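Local structure of glycosyl hydrolase family 2, TIM barrel domain protein (Faecalibacterium prausnitzii A2-165, 6ED2) at residues A[337-340]-A[341-345]; A[401-404]-A[405-408]; A[450-453]-A[454-458]. The protein probably hydrolyses beta-glucuronides, as a beta-glucuronidase of glycosyl hydrolase family 2 from a human gut bacterium, and binds magnesium. One frame throughout, in Å; residues are numbered along the deposited sequence.

Contact 1 of 3, residues A[337-340]-A[341-345]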
loop_
_atom_site.group_PDB
_atom_site.type_symbol
_atom_site.label_atom_id
_atom_site.label_comp_id
_atom_site.label_asym_id
_atom_site.label_seq_id
_atom_site.Cartn_x
_atom_site.Cartn_y
_atom_site.Cartn_z
ATOM N N VAL A 337 10.415 7.828 -21.572
ATOM C CA VAL A 337 9.833 8.837 -22.457
ATOM C C VAL A 337 8.774 8.214 -23.361
ATOM O O VAL A 337 7.670 8.761 -23.526
ATOM C CB VAL A 337 10.935 9.536 -23.274
ATOM C CG1 VAL A 337 10.315 10.464 -24.304
ATOM C CG2 VAL A 337 11.883 10.323 -22.342
ATOM N N LYS A 338 9.089 7.059 -23.959
ATOM C CA LYS A 338 8.114 6.376 -24.806
ATOM C C LYS A 338 6.867 6.019 -24.010
ATOM O O LYS A 338 5.741 6.290 -24.437
ATOM C CB LYS A 338 8.739 5.120 -25.420
ATOM C CG LYS A 338 7.769 4.255 -26.235
ATOM C CD LYS A 338 7.468 4.890 -27.581
ATOM C CE LYS A 338 6.309 4.220 -28.260
ATOM N NZ LYS A 338 5.986 4.860 -29.549
ATOM N N ARG A 339 7.051 5.407 -22.843
ATOM C CA ARG A 339 5.912 5.052 -22.001
ATOM C C ARG A 339 5.083 6.286 -21.644
ATOM O O ARG A 339 3.848 6.242 -21.671
ATOM C CB ARG A 339 6.415 4.339 -20.741
ATOM C CG ARG A 339 5.372 4.121 -19.657
ATOM C CD ARG A 339 4.379 3.030 -20.024
ATOM N NE ARG A 339 3.526 2.714 -18.878
ATOM C CZ ARG A 339 2.479 1.895 -18.923
ATOM N NH1 ARG A 339 2.147 1.306 -20.064
ATOM N NH2 ARG A 339 1.762 1.666 -17.829
ATOM N N ASP A 340 5.745 7.403 -21.328
ATOM C CA ASP A 340 5.002 8.610 -20.942
ATOM C C ASP A 340 4.128 9.109 -22.093
ATOM O O ASP A 340 2.951 9.443 -21.893
ATOM C CB ASP A 340 5.968 9.705 -20.467
ATOM C CG ASP A 340 6.619 9.380 -19.110
ATOM O OD1 ASP A 340 6.290 8.325 -18.515
ATOM O OD2 ASP A 340 7.465 10.170 -18.625
ATOM N N PHE A 341 4.663 9.114 -23.317
ATOM C CA PHE A 341 3.838 9.488 -24.462
ATOM C C PHE A 341 2.712 8.482 -24.713
ATOM O O PHE A 341 1.579 8.885 -25.030
ATOM C CB PHE A 341 4.720 9.683 -25.695
ATOM C CG PHE A 341 5.344 11.061 -25.754
ATOM C CD1 PHE A 341 4.695 12.110 -26.414
ATOM C CD2 PHE A 341 6.544 11.323 -25.101
ATOM C CE1 PHE A 341 5.253 13.383 -26.452
ATOM C CE2 PHE A 341 7.112 12.596 -25.135
ATOM C CZ PHE A 341 6.465 13.628 -25.811
ATOM N N GLU A 342 2.986 7.177 -24.574
ATOM C CA GLU A 342 1.903 6.202 -24.696
ATOM C C GLU A 342 0.796 6.483 -23.676
ATOM O O GLU A 342 -0.395 6.369 -23.995
ATOM C CB GLU A 342 2.438 4.772 -24.543
ATOM C CG GLU A 342 3.346 4.316 -25.696
ATOM C CD GLU A 342 2.711 4.534 -27.072
ATOM O OE1 GLU A 342 1.782 3.771 -27.433
ATOM O OE2 GLU A 342 3.124 5.489 -27.781
ATOM N N LEU A 343 1.173 6.850 -22.450
ATOM C CA LEU A 343 0.191 7.223 -21.431
ATOM C C LEU A 343 -0.527 8.528 -21.783
ATOM O O LEU A 343 -1.744 8.643 -21.603
ATOM C CB LEU A 343 0.875 7.363 -20.071
ATOM C CG LEU A 343 1.420 6.083 -19.426
ATOM C CD1 LEU A 343 2.219 6.423 -18.178
ATOM C CD2 LEU A 343 0.269 5.132 -19.100
ATOM N N MET A 344 0.202 9.530 -22.267
ATOM C CA MET A 344 -0.471 10.775 -22.612
ATOM C C MET A 344 -1.401 10.586 -23.800
ATOM O O MET A 344 -2.473 11.201 -23.844
ATOM C CB MET A 344 0.551 11.882 -22.879
ATOM C CG MET A 344 1.285 12.334 -21.619
ATOM S SD MET A 344 2.306 13.803 -21.871
ATOM C CE MET A 344 3.448 13.305 -23.165
ATOM N N LYS A 345 -1.041 9.715 -24.748
ATOM C CA LYS A 345 -1.979 9.398 -25.826
ATOM C C LYS A 345 -3.190 8.642 -25.291
ATOM O O LYS A 345 -4.335 8.931 -25.653
ATOM C CB LYS A 345 -1.285 8.591 -26.921
ATOM C CG LYS A 345 -0.251 9.389 -27.696
ATOM C CD LYS A 345 0.863 8.508 -28.241
ATOM C CE LYS A 345 0.373 7.619 -29.374
ATOM N NZ LYS A 345 1.492 6.766 -29.913
HETATM O O HOH W 1 5.286 7.269 -28.714
HETATM O O HOH W 2 3.532 3.686 -30.245
#
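Helix 334-347, the crossover helix between strands 312-320 and 351-353 of the TIM barrel, carries a salt-bridge network about two turns long in which Lys338 and Lys345 converge on Glu342. Glu342 OE2 is the shared acceptor. Lys345 NZ reaches it at 3.0 Å on its syn side, 19° out of the carboxylate plane, whereas Lys338 NZ stands 3.4 Å from OE2 in a weak bond. Two waters bridge that longer pair, each accepting from Lys338 NZ and donating to Glu342 OE2, one of them weakly. The carboxylate probably balances both ammonium groups in part, their NZ atoms being 4.9 Å apart. Lys338 also donates to the backbone of Ser70 of a second subunit, and Lys345 pairs with Glu370.

On another side of the helix, Leu343 CD2 lies over the centre of the Arg339 guanidinium, 3.9 Å above its plane. The bend at chi2 (73°) turns the arginine chain along the helix to this methyl, and Arg339 NH2 donates to Arg606 O of its own chain and to Leu547 O of a third subunit. On the face turned to helix 361-370, Val337 CG1 runs alongside Phe341 CE2 at 3.9 Å, and Met344 CE covers one face of the phenylalanine ring. Asp340 is gripped by Arg321 and Arg606. Side chains three and four residues apart thus pair along a beta-alpha-beta crossover helix of the TIM barrel.

Contact 2 of 3, residues A[401-404]-A[405-408]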
loop_
_atom_site.group_PDB
_atom_site.type_symbol
_atom_site.label_atom_id
_atom_site.label_comp_id
_atom_site.label_asym_id
_atom_site.label_seq_id
_atom_site.Cartn_x
_atom_site.Cartn_y
_atom_site.Cartn_z
ATOM N N GLN A 401 11.021 43.041 1.928
ATOM C CA GLN A 401 11.057 43.542 0.547
ATOM C C GLN A 401 10.665 42.489 -0.507
ATOM O O GLN A 401 10.858 41.275 -0.318
ATOM C CB GLN A 401 12.450 44.091 0.213
ATOM C CG GLN A 401 13.487 43.003 -0.053
ATOM C CD GLN A 401 14.822 43.545 -0.559
ATOM O OE1 GLN A 401 14.898 44.637 -1.122
ATOM N NE2 GLN A 401 15.886 42.777 -0.345
ATOM N N GLY A 402 10.130 42.976 -1.630
ATOM C CA GLY A 402 9.753 42.097 -2.715
ATOM C C GLY A 402 10.948 41.506 -3.440
ATOM O O GLY A 402 12.052 42.067 -3.465
ATOM N N PHE A 403 10.708 40.345 -4.063
ATOM C CA PHE A 403 11.804 39.617 -4.691
ATOM C C PHE A 403 12.499 40.459 -5.754
ATOM O O PHE A 403 13.726 40.388 -5.900
ATOM C CB PHE A 403 11.323 38.293 -5.295
ATOM C CG PHE A 403 12.448 37.395 -5.672
ATOM C CD1 PHE A 403 12.992 37.443 -6.949
ATOM C CD2 PHE A 403 13.014 36.548 -4.735
ATOM C CE1 PHE A 403 14.071 36.640 -7.285
ATOM C CE2 PHE A 403 14.091 35.735 -5.065
ATOM C CZ PHE A 403 14.624 35.785 -6.343
ATOM N N PHE A 404 11.746 41.276 -6.489
ATOM C CA PHE A 404 12.317 42.047 -7.584
ATOM C C PHE A 404 12.861 43.410 -7.145
ATOM O O PHE A 404 13.227 44.221 -8.001
ATOM C CB PHE A 404 11.284 42.193 -8.703
ATOM C CG PHE A 404 10.954 40.881 -9.371
ATOM C CD1 PHE A 404 11.935 40.177 -10.064
ATOM C CD2 PHE A 404 9.688 40.325 -9.261
ATOM C CE1 PHE A 404 11.662 38.948 -10.657
ATOM C CE2 PHE A 404 9.394 39.095 -9.857
ATOM C CZ PHE A 404 10.388 38.396 -10.556
ATOM N N GLU A 405 12.959 43.664 -5.842
ATOM C CA GLU A 405 13.698 44.815 -5.340
ATOM C C GLU A 405 15.110 44.462 -4.915
ATOM O O GLU A 405 15.858 45.360 -4.518
ATOM C CB GLU A 405 12.994 45.447 -4.128
ATOM C CG GLU A 405 11.511 45.686 -4.281
ATOM C CD GLU A 405 10.922 46.360 -3.049
ATOM O OE1 GLU A 405 10.455 45.659 -2.119
ATOM O OE2 GLU A 405 10.948 47.607 -3.012
ATOM N N LYS A 406 15.479 43.184 -4.934
ATOM C CA LYS A 406 16.781 42.800 -4.416
ATOM C C LYS A 406 17.884 43.459 -5.234
ATOM O O LYS A 406 17.751 43.668 -6.442
ATOM C CB LYS A 406 16.944 41.269 -4.431
ATOM C CG LYS A 406 16.089 40.527 -3.398
ATOM C CD LYS A 406 16.217 39.006 -3.560
ATOM C CE LYS A 406 15.506 38.264 -2.448
ATOM N NZ LYS A 406 16.406 38.033 -1.284
ATOM N N GLU A 407 18.974 43.805 -4.550
ATOM C CA GLU A 407 20.161 44.318 -5.222
ATOM C C GLU A 407 20.659 43.371 -6.308
ATOM O O GLU A 407 21.274 43.813 -7.277
ATOM C CB GLU A 407 21.274 44.559 -4.193
ATOM C CG GLU A 407 21.699 43.273 -3.448
ATOM C CD GLU A 407 22.731 43.479 -2.325
ATOM O OE1 GLU A 407 23.168 44.632 -2.079
ATOM O OE2 GLU A 407 23.104 42.463 -1.686
ATOM N N THR A 408 20.420 42.068 -6.163
ATOM C CA THR A 408 20.979 41.080 -7.076
ATOM C C THR A 408 20.149 40.903 -8.340
ATOM O O THR A 408 20.566 40.162 -9.233
ATOM C CB THR A 408 21.117 39.743 -6.350
ATOM O OG1 THR A 408 19.887 39.436 -5.682
ATOM C CG2 THR A 408 22.235 39.809 -5.320
#
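Lys406 lays its aliphatic chain against the ring of Phe403, three residues back. CD stands over one face, 4.1 Å above the plane and offset toward the rim, while CE approaches CD2 of the ring at 3.8 Å. The chain is extended as far as CE and bends only at its last torsion (chi4 -89°), which swings NZ away from its line to a salt bridge with Glu166. Methylenes therefore pack on the phenylalanine while the ammonium group pairs with that distant carboxylate. Gln401 crosses the same lysine at about a right angle, its NE2 lying 3.8 Å from Lys406 CG.

Glu405 reaches back over the turn to the backbone of Gly402. Its OE1 accepts from Gly402 N at 2.7 Å through the anti lone pair, with an N-H...O angle of 155°. In return Glu405 N donates to Gly402 O at 3.0 Å. Glycine and glutamate are thus joined by two bonds, one through the side chain and one through the backbone. Gln401 and Glu405 pass each other running opposite ways, with the methylene CB of the glutamine 3.4 Å from Glu405 OE1. A weaker backbone bond, Lys406 N to Phe403 O, continues the tight 3-10 turn that begins at Phe403.

Further bonds tie this turn to the loop after strand 433-440: Phe403 N donates to Gln443 and Phe404 N to Ser446. The short bond from Gly402 N to the Glu405 carboxylate probably steadies the turn, and the lysine, packed on Phe403 and paired with Glu166, probably helps to hold the loop ahead of helix 409-427 against the sugar-binding domain.

Contact 3 of 3, residues A[450-453]-A[454-458]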
loop_
_atom_site.group_PDB
_atom_site.type_symbol
_atom_site.label_atom_id
_atom_site.label_comp_id
_atom_site.label_asym_id
_atom_site.label_seq_id
_atom_site.Cartn_x
_atom_site.Cartn_y
_atom_site.Cartn_z
ATOM N N GLU A 450 7.533 45.114 -13.058
ATOM C CA GLU A 450 7.440 45.611 -14.427
ATOM C C GLU A 450 8.820 45.832 -15.031
ATOM O O GLU A 450 9.052 45.498 -16.197
ATOM C CB GLU A 450 6.637 46.909 -14.481
ATOM C CG GLU A 450 5.231 46.799 -13.957
ATOM C CD GLU A 450 5.089 47.376 -12.549
ATOM O OE1 GLU A 450 5.878 46.989 -11.622
ATOM O OE2 GLU A 450 4.183 48.229 -12.381
ATOM N N GLU A 451 9.746 46.406 -14.260
ATOM C CA GLU A 451 11.096 46.611 -14.773
ATOM C C GLU A 451 11.764 45.281 -15.118
ATOM O O GLU A 451 12.611 45.221 -16.016
ATOM C CB GLU A 451 11.931 47.384 -13.752
ATOM C CG GLU A 451 11.478 48.849 -13.507
ATOM C CD GLU A 451 10.267 48.989 -12.562
ATOM O OE1 GLU A 451 9.634 47.966 -12.169
ATOM O OE2 GLU A 451 9.936 50.146 -12.212
ATOM N N TYR A 452 11.385 44.207 -14.425
ATOM C CA TYR A 452 11.947 42.893 -14.707
ATOM C C TYR A 452 11.247 42.241 -15.896
ATOM O O TYR A 452 11.911 41.765 -16.820
ATOM C CB TYR A 452 11.852 42.010 -13.456
ATOM C CG TYR A 452 12.670 40.758 -13.552
ATOM C CD1 TYR A 452 14.000 40.744 -13.149
ATOM C CD2 TYR A 452 12.126 39.588 -14.060
ATOM C CE1 TYR A 452 14.768 39.593 -13.246
ATOM C CE2 TYR A 452 12.888 38.425 -14.155
ATOM C CZ TYR A 452 14.207 38.442 -13.751
ATOM O OH TYR A 452 14.966 37.311 -13.858
ATOM N N PHE A 453 9.907 42.251 -15.905
ATOM C CA PHE A 453 9.153 41.523 -16.928
ATOM C C PHE A 453 9.306 42.153 -18.307
ATOM O O PHE A 453 9.355 41.433 -19.316
ATOM C CB PHE A 453 7.662 41.476 -16.573
ATOM C CG PHE A 453 7.287 40.425 -15.555
ATOM C CD1 PHE A 453 6.092 39.730 -15.676
ATOM C CD2 PHE A 453 8.108 40.151 -14.476
ATOM C CE1 PHE A 453 5.726 38.782 -14.731
ATOM C CE2 PHE A 453 7.752 39.210 -13.525
ATOM C CZ PHE A 453 6.568 38.522 -13.650
ATOM N N LYS A 454 9.317 43.495 -18.379
ATOM C CA LYS A 454 9.224 44.166 -19.678
ATOM C C LYS A 454 10.343 43.740 -20.618
ATOM O O LYS A 454 10.040 43.274 -21.729
ATOM C CB LYS A 454 9.198 45.692 -19.493
ATOM C CG LYS A 454 9.101 46.490 -20.806
ATOM C CD LYS A 454 8.945 47.993 -20.495
ATOM C CE LYS A 454 8.877 48.852 -21.755
ATOM N NZ LYS A 454 10.179 49.574 -21.867
ATOM N N PRO A 455 11.623 43.826 -20.249
ATOM C CA PRO A 455 12.661 43.360 -21.183
ATOM C C PRO A 455 12.596 41.867 -21.464
ATOM O O PRO A 455 12.958 41.453 -22.569
ATOM C CB PRO A 455 13.968 43.750 -20.481
ATOM C CG PRO A 455 13.611 43.784 -19.030
ATOM C CD PRO A 455 12.215 44.319 -18.985
ATOM N N LEU A 456 12.109 41.045 -20.523
ATOM C CA LEU A 456 12.042 39.604 -20.777
ATOM C C LEU A 456 11.024 39.281 -21.850
ATOM O O LEU A 456 11.297 38.501 -22.771
ATOM C CB LEU A 456 11.688 38.850 -19.507
ATOM C CG LEU A 456 12.885 38.403 -18.692
ATOM C CD1 LEU A 456 12.349 37.821 -17.416
ATOM C CD2 LEU A 456 13.737 37.397 -19.445
ATOM N N PHE A 457 9.827 39.851 -21.735
ATOM C CA PHE A 457 8.807 39.583 -22.736
ATOM C C PHE A 457 9.175 40.200 -24.073
ATOM O O PHE A 457 8.791 39.674 -25.119
ATOM C CB PHE A 457 7.450 40.085 -22.237
ATOM C CG PHE A 457 6.807 39.158 -21.244
ATOM C CD1 PHE A 457 5.829 38.263 -21.646
ATOM C CD2 PHE A 457 7.215 39.160 -19.919
ATOM C CE1 PHE A 457 5.241 37.395 -20.740
ATOM C CE2 PHE A 457 6.653 38.292 -19.006
ATOM C CZ PHE A 457 5.654 37.399 -19.425
ATOM N N GLU A 458 9.925 41.305 -24.067
ATOM C CA GLU A 458 10.380 41.869 -25.335
ATOM C C GLU A 458 11.399 40.949 -26.001
ATOM O O GLU A 458 11.318 40.684 -27.208
ATOM C CB GLU A 458 10.962 43.272 -25.109
ATOM C CG GLU A 458 9.948 44.412 -25.345
ATOM C CD GLU A 458 10.249 45.726 -24.561
ATOM O OE1 GLU A 458 9.296 46.528 -24.376
ATOM O OE2 GLU A 458 11.414 45.977 -24.141
#
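Helix 449-463 is kinked at Pro455, whose nitrogen has no hydrogen to give to the preceding turn, although Lys454 N still bonds to Glu450 O at 3.0 Å and Phe457 N to Phe453 O at 2.9 Å. In place of an N-H, the proline ring presents CD to Glu451 O at 3.1 Å, and its CG also lies close to Tyr452 O. Across the kink, Leu456 CD1 meets Tyr452 CE2 at 3.4 Å, the two side chains running at a slant to each other. Tyr452 CG sits opposite its own nitrogen (chi1 -167°), which leans the ring toward the following turn, and the phenol OH is hydrogen-bonded to His416 of helix 409-427.

This helix links strands 433-440 and 470-474 in a beta-alpha-beta unit of the TIM barrel, and Phe453 and Phe457 face the barrel wall from successive turns. Their side chains run abreast in the same direction, the planes 23° apart but slid so far that the centroids are 5.9 Å apart and overlap is slight. The touch runs through Phe453 CD1 and Phe457 CE2, at 3.7 Å. Phe453 O, already the acceptor for Phe457 N, also lies in the plane of the Phe457 ring, at its edge. Leu439 packs on Phe453 and Leu438 on Phe457, while Tyr472 meets the Phe453 ring edge-to-face.

Overall arrangement
All three contacts belong to the TIM barrel domain and follow one another along the chain as 1, 2, 3. Contacts 1 and 3 lie on crossover helices, 334-347 and 449-463, on opposite sides of the chain's centre, their own centres about 36 Å apart. Contact 2 lies in the loop between strand 373-377 and helix 409-427, about 41 Å from contact 1 centre to centre but only about 15 Å from contact 3. Those two touch: Phe404 CE1 meets Tyr452 CD2 at 3.5 Å, joining the loop to helix 449-463. Contact 1 reaches neighbouring subunits, whereas contacts 2 and 3 pack against each other within a single chain and meet no other subunit of the assembly.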